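Local coordinates for hypothetical protein PH0250 (Pyrococcus horikoshii, PDB 2EKD), which is of unknown function but belongs to a family of the P-loop NTPase clan and probably has a KaiC-like domain, consistent with a relationship to nucleotide-binding ATPases, at residues E6-L11 with I150-V155; S26-L31 with Y53-R58; Y33-N38 with I115-G120. All coordinates share one frame; numbering follows the deposited sequence.

Contact 1: residues E6-L11 with I150-V155; sequences EKFFKL and IAFYFV
In this P-loop NTPase-like alpha/beta fold, the short N-terminal helix 5-9 lies against one face of the central sheet, where strand 149-156 runs between strands 114-119 and 17-22. The contact is an aromatic cluster with no hydrogen bond across it: the consecutive rings of Phe8 and Phe9 both converge on Phe152. Two adjacent ring atoms of Phe152 make the contacts. Its CE1 lies 4.2 Å from Phe8 CE2, while its CZ lies 4.2 Å from Phe9 CD1. The two approaches are oblique, so that none of the rings forms a flat stack with its partner across the contact.

Differing first torsions help both neighbours reach the same ring. Phe8 carries CG anti to the backbone N (chi1 176°), whereas Phe9 has CG anti to the carbonyl carbon and beside N (chi1 -58°). The two rings are steeply turned against each other, with Phe9 CE1 at the edge of the Phe8 ring, in its plane, and 3.8 Å from Phe8 CD2. Phe12 extends the cluster, packing edge-to-face with both Phe8 and Phe152. Ile35 of helix 29-37 touches Phe8 and Phe9, and Ile115 of the adjoining strand touches Phe9 and Phe152, so the helix is joined to two neighbouring strands and to a second helix at once.

Along the strand, Ile150 and Phe152 direct their side chains to this face, and the backbone of the intervening Ala151 pairs with Glu16 and Val18. All four touching residues are buried. A looser contact completes the join beside the phenylalanines: the side chain of Ile150 brings its CD1 methyl within 4.4 Å of Phe9 O.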
loop_
_atom_site.group_PDB
_atom_site.type_symbol
_atom_site.label_atom_id
_atom_site.label_comp_id
_atom_site.label_asym_id
_atom_site.label_seq_id
_atom_site.Cartn_x
_atom_site.Cartn_y
_atom_site.Cartn_z
ATOM N N GLU F 6 21.675 38.646 4.692
ATOM C CA GLU F 6 21.385 39.687 3.712
ATOM C C GLU F 6 21.397 39.151 2.278
ATOM O O GLU F 6 20.453 39.373 1.526
ATOM C CB GLU F 6 22.391 40.833 3.853
ATOM C CG GLU F 6 22.096 42.032 2.966
ATOM C CD GLU F 6 23.069 43.179 3.190
ATOM O OE1 GLU F 6 24.288 42.971 3.007
ATOM O OE2 GLU F 6 22.615 44.289 3.552
ATOM N N LYS F 7 22.459 38.443 1.906
ATOM C CA LYS F 7 22.567 37.885 0.558
ATOM C C LYS F 7 21.549 36.763 0.337
ATOM O O LYS F 7 20.922 36.678 -0.720
ATOM C CB LYS F 7 23.981 37.346 0.311
ATOM C CG LYS F 7 25.085 38.406 0.297
ATOM C CD LYS F 7 25.247 39.076 1.653
ATOM C CE LYS F 7 26.420 40.055 1.677
ATOM N NZ LYS F 7 27.741 39.379 1.489
ATOM N N PHE F 8 21.396 35.903 1.339
ATOM C CA PHE F 8 20.455 34.792 1.270
ATOM C C PHE F 8 19.032 35.280 0.974
ATOM O O PHE F 8 18.365 34.763 0.072
ATOM C CB PHE F 8 20.474 34.015 2.595
ATOM C CG PHE F 8 19.469 32.899 2.663
ATOM C CD1 PHE F 8 19.646 31.736 1.920
ATOM C CD2 PHE F 8 18.341 33.013 3.471
ATOM C CE1 PHE F 8 18.712 30.697 1.977
ATOM C CE2 PHE F 8 17.399 31.982 3.538
ATOM C CZ PHE F 8 17.585 30.821 2.789
ATOM N N PHE F 9 18.569 36.274 1.728
ATOM C CA PHE F 9 17.220 36.794 1.527
ATOM C C PHE F 9 17.030 37.403 0.140
ATOM O O PHE F 9 15.907 37.500 -0.349
ATOM C CB PHE F 9 16.872 37.842 2.592
ATOM C CG PHE F 9 16.973 37.333 4.003
ATOM C CD1 PHE F 9 16.464 36.084 4.348
ATOM C CD2 PHE F 9 17.581 38.101 4.990
ATOM C CE1 PHE F 9 16.559 35.607 5.651
ATOM C CE2 PHE F 9 17.679 37.631 6.300
ATOM C CZ PHE F 9 17.170 36.382 6.629
ATOM N N LYS F 10 18.133 37.807 -0.486
ATOM C CA LYS F 10 18.103 38.400 -1.820
ATOM C C LYS F 10 17.710 37.382 -2.904
ATOM O O LYS F 10 17.433 37.728 -4.048
ATOM C CB LYS F 10 19.485 38.996 -2.113
ATOM C CG LYS F 10 19.793 40.212 -1.234
ATOM C CD LYS F 10 18.844 41.384 -1.497
ATOM C CE LYS F 10 19.365 42.699 -0.901
ATOM N NZ LYS F 10 19.447 42.578 0.553
ATOM N N LEU F 11 17.735 36.082 -2.531
ATOM C CA LEU F 11 17.257 35.056 -3.462
ATOM C C LEU F 11 15.737 35.129 -3.623
ATOM O O LEU F 11 15.144 34.591 -4.548
ATOM C CB LEU F 11 17.620 33.679 -2.909
ATOM C CG LEU F 11 19.123 33.454 -2.779
ATOM C CD1 LEU F 11 19.440 32.089 -2.165
ATOM C CD2 LEU F 11 19.844 33.504 -4.122
ATOM N N ILE F 150 8.119 38.108 3.692
ATOM C CA ILE F 150 8.627 36.978 2.924
ATOM C C ILE F 150 8.476 35.869 3.956
ATOM O O ILE F 150 9.154 35.888 4.986
ATOM C CB ILE F 150 10.130 37.094 2.567
ATOM C CG1 ILE F 150 10.372 38.270 1.616
ATOM C CG2 ILE F 150 10.596 35.802 1.883
ATOM C CD1 ILE F 150 11.766 38.263 1.005
ATOM N N ALA F 151 7.568 34.931 3.699
ATOM C CA ALA F 151 7.321 33.831 4.625
ATOM C C ALA F 151 8.140 32.582 4.295
ATOM O O ALA F 151 8.300 32.211 3.128
ATOM C CB ALA F 151 5.834 33.489 4.635
ATOM N N PHE F 152 8.665 31.945 5.336
ATOM C CA PHE F 152 9.445 30.725 5.185
ATOM C C PHE F 152 8.743 29.643 6.001
ATOM O O PHE F 152 8.848 29.631 7.225
ATOM C CB PHE F 152 10.869 30.917 5.723
ATOM C CG PHE F 152 11.736 31.810 4.873
ATOM C CD1 PHE F 152 12.406 31.303 3.761
ATOM C CD2 PHE F 152 11.882 33.157 5.180
ATOM C CE1 PHE F 152 13.208 32.127 2.969
ATOM C CE2 PHE F 152 12.679 33.989 4.393
ATOM C CZ PHE F 152 13.343 33.472 3.285
ATOM N N TYR F 153 8.014 28.754 5.334
ATOM C CA TYR F 153 7.321 27.676 6.035
ATOM C C TYR F 153 8.227 26.461 6.186
ATOM O O TYR F 153 8.497 25.758 5.210
ATOM C CB TYR F 153 6.059 27.250 5.286
ATOM C CG TYR F 153 4.890 28.205 5.379
ATOM C CD1 TYR F 153 4.874 29.406 4.663
ATOM C CD2 TYR F 153 3.779 27.886 6.155
ATOM C CE1 TYR F 153 3.773 30.257 4.717
ATOM C CE2 TYR F 153 2.676 28.727 6.219
ATOM C CZ TYR F 153 2.675 29.906 5.500
ATOM O OH TYR F 153 1.571 30.724 5.575
ATOM N N PHE F 154 8.709 26.232 7.407
ATOM C CA PHE F 154 9.567 25.085 7.699
ATOM C C PHE F 154 8.657 23.882 7.905
ATOM O O PHE F 154 7.907 23.833 8.880
ATOM C CB PHE F 154 10.366 25.311 8.982
ATOM C CG PHE F 154 11.569 26.194 8.816
ATOM C CD1 PHE F 154 11.427 27.542 8.501
ATOM C CD2 PHE F 154 12.846 25.683 9.017
ATOM C CE1 PHE F 154 12.543 28.372 8.390
ATOM C CE2 PHE F 154 13.970 26.503 8.912
ATOM C CZ PHE F 154 13.815 27.853 8.596
ATOM N N VAL F 155 8.711 22.917 6.997
ATOM C CA VAL F 155 7.869 21.736 7.131
ATOM C C VAL F 155 8.671 20.445 7.054
ATOM O O VAL F 155 9.603 20.325 6.257
ATOM C CB VAL F 155 6.777 21.679 6.035
ATOM C CG1 VAL F 155 5.966 22.983 6.024
ATOM C CG2 VAL F 155 7.416 21.426 4.675
#

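Contact 2: residues S26-L31 with Y53-R58; sequences SRAELL and YEFYTR
Helices 29-37 and 51-61, neighbours in the P-loop NTPase-like fold, meet through a buried salt bridge and one aromatic ring. Segment 26-31 follows strand 17-22, roughly where the P-loop runs in that superfamily. Glu29 holds CG between its backbone N and carbonyl carbon (chi1 59°) and bends again at chi2, folding the carboxylate toward Arg58. The arginine chain, itself bent at chi2 and chi3, crosses it at about a right angle. One oxygen takes both donors: Arg58 NH2 reaches Glu29 OE1 at 2.9 Å, and Arg58 NE adds a weak bond to the same atom. OE1 lies in the guanidinium plane but is met from above the carboxylate plane, the two groups being turned 69° apart. A leucine in place of Arg58 would probably leave the buried Glu29 carboxylate without its charged mate. Val174 of a second subunit packs on Arg58, placing the bridge close to a subunit interface. Within helix 51-61, Arg58 NH2 also sits 3.6 Å above one face of the Phe55 ring, toward its rim. That ring approaches the other helix obliquely, bringing Phe55 CD2 to 3.5 Å from Glu29 CA.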
loop_
_atom_site.group_PDB
_atom_site.type_symbol
_atom_site.label_atom_id
_atom_site.label_comp_id
_atom_site.label_asym_id
_atom_site.label_seq_id
_atom_site.Cartn_x
_atom_site.Cartn_y
_atom_site.Cartn_z
ATOM N N SER F 26 17.775 16.585 9.450
ATOM C CA SER F 26 18.254 17.811 8.811
ATOM C C SER F 26 18.821 18.842 9.787
ATOM O O SER F 26 19.694 19.631 9.422
ATOM C CB SER F 26 17.121 18.487 8.020
ATOM O OG SER F 26 16.696 17.716 6.907
ATOM N N ARG F 27 18.325 18.837 11.021
ATOM C CA ARG F 27 18.742 19.826 12.008
ATOM C C ARG F 27 18.350 21.195 11.441
ATOM O O ARG F 27 19.145 22.133 11.434
ATOM C CB ARG F 27 20.253 19.778 12.251
ATOM C CG ARG F 27 20.725 18.579 13.042
ATOM C CD ARG F 27 22.115 18.820 13.604
ATOM N NE ARG F 27 23.106 19.024 12.551
ATOM C CZ ARG F 27 24.374 19.359 12.774
ATOM N NH1 ARG F 27 24.808 19.528 14.021
ATOM N NH2 ARG F 27 25.208 19.526 11.753
ATOM N N ALA F 28 17.113 21.283 10.960
ATOM C CA ALA F 28 16.573 22.505 10.374
ATOM C C ALA F 28 16.665 23.718 11.298
ATOM O O ALA F 28 16.629 24.853 10.840
ATOM C CB ALA F 28 15.116 22.277 9.951
ATOM N N GLU F 29 16.778 23.483 12.600
ATOM C CA GLU F 29 16.881 24.587 13.542
ATOM C C GLU F 29 18.096 25.477 13.216
ATOM O O GLU F 29 18.061 26.693 13.453
ATOM C CB GLU F 29 16.995 24.056 14.977
ATOM C CG GLU F 29 18.186 23.141 15.203
ATOM C CD GLU F 29 17.817 21.663 15.166
ATOM O OE1 GLU F 29 16.830 21.297 14.489
ATOM O OE2 GLU F 29 18.527 20.861 15.807
ATOM N N LEU F 30 19.157 24.875 12.674
ATOM C CA LEU F 30 20.365 25.627 12.321
ATOM C C LEU F 30 20.065 26.689 11.263
ATOM O O LEU F 30 20.598 27.798 11.320
ATOM C CB LEU F 30 21.470 24.699 11.794
ATOM C CG LEU F 30 22.039 23.606 12.699
ATOM C CD1 LEU F 30 23.254 22.968 12.020
ATOM C CD2 LEU F 30 22.447 24.198 14.039
ATOM N N LEU F 31 19.214 26.344 10.300
ATOM C CA LEU F 31 18.848 27.277 9.238
ATOM C C LEU F 31 17.962 28.371 9.813
ATOM O O LEU F 31 18.015 29.525 9.378
ATOM C CB LEU F 31 18.101 26.561 8.110
ATOM C CG LEU F 31 17.707 27.489 6.954
ATOM C CD1 LEU F 31 18.972 28.094 6.325
ATOM C CD2 LEU F 31 16.905 26.713 5.909
ATOM N N TYR F 53 9.392 26.513 20.464
ATOM C CA TYR F 53 10.017 26.049 21.697
ATOM C C TYR F 53 10.951 24.861 21.409
ATOM O O TYR F 53 12.056 24.790 21.950
ATOM C CB TYR F 53 8.945 25.622 22.712
ATOM C CG TYR F 53 9.508 24.883 23.910
ATOM C CD1 TYR F 53 10.187 25.563 24.924
ATOM C CD2 TYR F 53 9.411 23.492 24.002
ATOM C CE1 TYR F 53 10.761 24.877 25.997
ATOM C CE2 TYR F 53 9.982 22.796 25.070
ATOM C CZ TYR F 53 10.659 23.493 26.059
ATOM O OH TYR F 53 11.280 22.801 27.079
ATOM N N GLU F 54 10.506 23.932 20.560
ATOM C CA GLU F 54 11.318 22.756 20.220
ATOM C C GLU F 54 12.594 23.151 19.470
ATOM O O GLU F 54 13.671 22.621 19.755
ATOM C CB GLU F 54 10.504 21.759 19.383
ATOM C CG GLU F 54 9.147 21.408 19.989
ATOM C CD GLU F 54 8.361 20.380 19.180
ATOM O OE1 GLU F 54 8.449 20.383 17.936
ATOM O OE2 GLU F 54 7.635 19.571 19.796
ATOM N N PHE F 55 12.479 24.075 18.515
ATOM C CA PHE F 55 13.653 24.539 17.764
ATOM C C PHE F 55 14.606 25.253 18.716
ATOM O O PHE F 55 15.824 25.056 18.678
ATOM C CB PHE F 55 13.246 25.511 16.648
ATOM C CG PHE F 55 12.861 24.841 15.356
ATOM C CD1 PHE F 55 11.884 23.856 15.327
ATOM C CD2 PHE F 55 13.463 25.219 14.159
ATOM C CE1 PHE F 55 11.509 23.256 14.123
ATOM C CE2 PHE F 55 13.095 24.625 12.954
ATOM C CZ PHE F 55 12.114 23.641 12.939
ATOM N N TYR F 56 14.029 26.086 19.573
ATOM C CA TYR F 56 14.781 26.850 20.564
ATOM C C TYR F 56 15.572 25.940 21.503
ATOM O O TYR F 56 16.763 26.142 21.721
ATOM C CB TYR F 56 13.803 27.702 21.374
ATOM C CG TYR F 56 14.397 28.399 22.570
ATOM C CD1 TYR F 56 15.050 29.620 22.438
ATOM C CD2 TYR F 56 14.271 27.850 23.846
ATOM C CE1 TYR F 56 15.555 30.284 23.544
ATOM C CE2 TYR F 56 14.775 28.501 24.961
ATOM C CZ TYR F 56 15.414 29.722 24.804
ATOM O OH TYR F 56 15.900 30.381 25.910
ATOM N N THR F 57 14.897 24.941 22.060
ATOM C CA THR F 57 15.518 23.991 22.984
ATOM C C THR F 57 16.692 23.228 22.368
ATOM O O THR F 57 17.721 23.039 23.007
ATOM C CB THR F 57 14.475 22.960 23.492
ATOM O OG1 THR F 57 13.476 23.632 24.270
ATOM C CG2 THR F 57 15.141 21.899 24.356
ATOM N N ARG F 58 16.530 22.777 21.128
ATOM C CA ARG F 58 17.582 22.025 20.452
ATOM C C ARG F 58 18.807 22.893 20.220
ATOM O O ARG F 58 19.938 22.430 20.361
ATOM C CB ARG F 58 17.067 21.477 19.117
ATOM C CG ARG F 58 16.943 19.956 19.079
ATOM C CD ARG F 58 15.661 19.498 18.402
ATOM N NE ARG F 58 15.463 20.094 17.079
ATOM C CZ ARG F 58 14.265 20.441 16.610
ATOM N NH1 ARG F 58 13.184 20.248 17.357
ATOM N NH2 ARG F 58 14.141 20.977 15.404
#

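Contact 3: residues Y33-N38 with I115-G120; sequences YYIVNN and INPVLG
Ile35 meets Ile115 through their branch methyls, Ile35 CG2 lying 3.6 Å from Ile115 CG2. The same Ile35 methyl also reaches the ring of Pro117, at 4.2 Å from its CG atom. One methyl of the helix thus serves two residues of the strand. The two isoleucine chains cross obliquely, while Ile35 and Pro117 run past each other in opposite senses. In both isoleucines CG2 stands anti to the backbone N, with CG1 beside it (chi1 -72° in Ile35 and -63° in Ile115), and it is this choice of rotamer that turns the two methyls toward each other. The contact is apolar and buried, without a hydrogen bond between the segments.

Ile115 and Pro117 are two apart on strand 114-119 and so point to the same face of the sheet. This is helix-on-sheet packing of a P-loop NTPase-like alpha/beta fold: helix 29-37, which follows strand 17-22, lies over strands that come much later in the chain. Asn116, between the two contact residues, points away from the helix, and its ND2 is hydrogen-bonded to Val44 O of the adjoining strand.

Further out, Tyr34 OH is hydrogen-bonded to Met3 O and Tyr33 OH to Asp65 O, and the Tyr33 ring also packs edge-to-face with that of Phe64. Within the helix, Asn37 N donates to Tyr33 O at 2.8 Å, and the next turn lays Asn37 CB over one face of the Tyr33 ring, 3.8 Å above its plane.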
loop_
_atom_site.group_PDB
_atom_site.type_symbol
_atom_site.label_atom_id
_atom_site.label_comp_id
_atom_site.label_asym_id
_atom_site.label_seq_id
_atom_site.Cartn_x
_atom_site.Cartn_y
_atom_site.Cartn_z
ATOM N N TYR F 33 18.078 29.457 12.951
ATOM C CA TYR F 33 18.951 30.324 13.727
ATOM C C TYR F 33 19.638 31.301 12.783
ATOM O O TYR F 33 19.746 32.485 13.074
ATOM C CB TYR F 33 20.018 29.511 14.462
ATOM C CG TYR F 33 20.855 30.355 15.395
ATOM C CD1 TYR F 33 20.351 30.765 16.628
ATOM C CD2 TYR F 33 22.132 30.785 15.028
ATOM C CE1 TYR F 33 21.088 31.580 17.474
ATOM C CE2 TYR F 33 22.884 31.610 15.869
ATOM C CZ TYR F 33 22.354 32.002 17.091
ATOM O OH TYR F 33 23.078 32.816 17.933
ATOM N N TYR F 34 20.105 30.781 11.655
ATOM C CA TYR F 34 20.786 31.583 10.649
ATOM C C TYR F 34 19.897 32.721 10.153
ATOM O O TYR F 34 20.351 33.860 9.998
ATOM C CB TYR F 34 21.206 30.680 9.488
ATOM C CG TYR F 34 21.724 31.404 8.268
ATOM C CD1 TYR F 34 23.089 31.689 8.126
ATOM C CD2 TYR F 34 20.859 31.779 7.239
ATOM C CE1 TYR F 34 23.579 32.324 6.983
ATOM C CE2 TYR F 34 21.338 32.414 6.089
ATOM C CZ TYR F 34 22.696 32.682 5.967
ATOM O OH TYR F 34 23.173 33.280 4.825
ATOM N N ILE F 35 18.627 32.418 9.922
ATOM C CA ILE F 35 17.684 33.425 9.450
ATOM C C ILE F 35 17.363 34.491 10.512
ATOM O O ILE F 35 17.232 35.672 10.187
ATOM C CB ILE F 35 16.368 32.756 8.969
ATOM C CG1 ILE F 35 16.619 32.018 7.647
ATOM C CG2 ILE F 35 15.266 33.804 8.801
ATOM C CD1 ILE F 35 15.386 31.294 7.088
ATOM N N VAL F 36 17.245 34.083 11.773
ATOM C CA VAL F 36 16.914 35.027 12.847
ATOM C C VAL F 36 18.131 35.868 13.287
ATOM O O VAL F 36 18.088 37.093 13.333
ATOM C CB VAL F 36 16.369 34.270 14.070
ATOM C CG1 VAL F 36 16.179 35.242 15.231
ATOM C CG2 VAL F 36 15.026 33.648 13.739
ATOM N N ASN F 37 19.218 35.150 13.694
ATOM C CA ASN F 37 20.433 35.850 14.122
ATOM C C ASN F 37 20.842 36.887 13.069
ATOM O O ASN F 37 20.980 38.082 13.337
ATOM C CB ASN F 37 21.541 34.795 14.266
ATOM C CG ASN F 37 22.715 35.329 15.069
ATOM O OD1 ASN F 37 23.855 34.863 14.939
ATOM N ND2 ASN F 37 22.418 36.289 15.968
ATOM N N ASN F 38 21.088 36.358 11.840
ATOM C CA ASN F 38 21.387 37.135 10.650
ATOM C C ASN F 38 20.135 37.836 10.132
ATOM O O ASN F 38 19.275 37.240 9.497
ATOM C CB ASN F 38 21.930 36.184 9.583
ATOM C CG ASN F 38 23.224 35.579 10.064
ATOM O OD1 ASN F 38 24.314 35.973 9.659
ATOM N ND2 ASN F 38 23.088 34.588 10.961
ATOM N N ILE F 115 10.804 39.350 7.782
ATOM C CA ILE F 115 11.137 37.973 7.439
ATOM C C ILE F 115 10.195 37.209 8.361
ATOM O O ILE F 115 10.197 37.420 9.577
ATOM C CB ILE F 115 12.614 37.647 7.750
ATOM C CG1 ILE F 115 13.525 38.525 6.879
ATOM C CG2 ILE F 115 12.897 36.171 7.485
ATOM C CD1 ILE F 115 13.227 38.447 5.391
ATOM N N ASN F 116 9.382 36.337 7.773
ATOM C CA ASN F 116 8.357 35.610 8.515
ATOM C C ASN F 116 8.489 34.084 8.539
ATOM O O ASN F 116 7.920 33.392 7.697
ATOM C CB ASN F 116 6.991 36.006 7.928
ATOM C CG ASN F 116 5.820 35.405 8.676
ATOM O OD1 ASN F 116 4.713 35.336 8.141
ATOM N ND2 ASN F 116 6.045 34.982 9.922
ATOM N N PRO F 117 9.254 33.542 9.496
ATOM C CA PRO F 117 9.397 32.085 9.562
ATOM C C PRO F 117 8.144 31.493 10.197
ATOM O O PRO F 117 7.733 31.921 11.272
ATOM C CB PRO F 117 10.621 31.891 10.461
ATOM C CG PRO F 117 11.394 33.188 10.283
ATOM C CD PRO F 117 10.286 34.201 10.315
ATOM N N VAL F 118 7.534 30.527 9.521
ATOM C CA VAL F 118 6.338 29.854 10.027
ATOM C C VAL F 118 6.762 28.431 10.371
ATOM O O VAL F 118 7.211 27.685 9.500
ATOM C CB VAL F 118 5.225 29.809 8.965
ATOM C CG1 VAL F 118 3.993 29.114 9.528
ATOM C CG2 VAL F 118 4.874 31.226 8.521
ATOM N N LEU F 119 6.615 28.055 11.638
ATOM C CA LEU F 119 7.028 26.736 12.091
ATOM C C LEU F 119 5.883 25.833 12.553
ATOM O O LEU F 119 4.905 26.294 13.150
ATOM C CB LEU F 119 8.038 26.887 13.235
ATOM C CG LEU F 119 9.166 27.921 13.081
ATOM C CD1 LEU F 119 9.986 27.975 14.371
ATOM C CD2 LEU F 119 10.057 27.565 11.899
ATOM N N GLY F 120 6.018 24.541 12.259
ATOM C CA GLY F 120 5.036 23.559 12.675
ATOM C C GLY F 120 3.824 23.262 11.814
ATOM O O GLY F 120 2.903 22.593 12.292
#

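All three contacts belong to one alpha/beta unit. Contacts 1 and 3 lie about 8 Å apart between centres and share the sheet, since strands 149-156 and 114-119 are neighbours in it: Ile150 O receives Asn116 N, and Phe152 O probably receives Val118 N, each at 2.8 Å. Contacts 2 and 3, about 10 Å apart, use successive parts of helix 29-37. Contact 2 lies about 16 Å from contact 1, yet Phe154 bridges them by packing on Ala28, Leu31 and Phe55. Along the chain the segments of contacts 2 and 3 alternate, and both fall between those of contact 1, so segments from the N-terminal helix to strand 149-156 come together on one sheet.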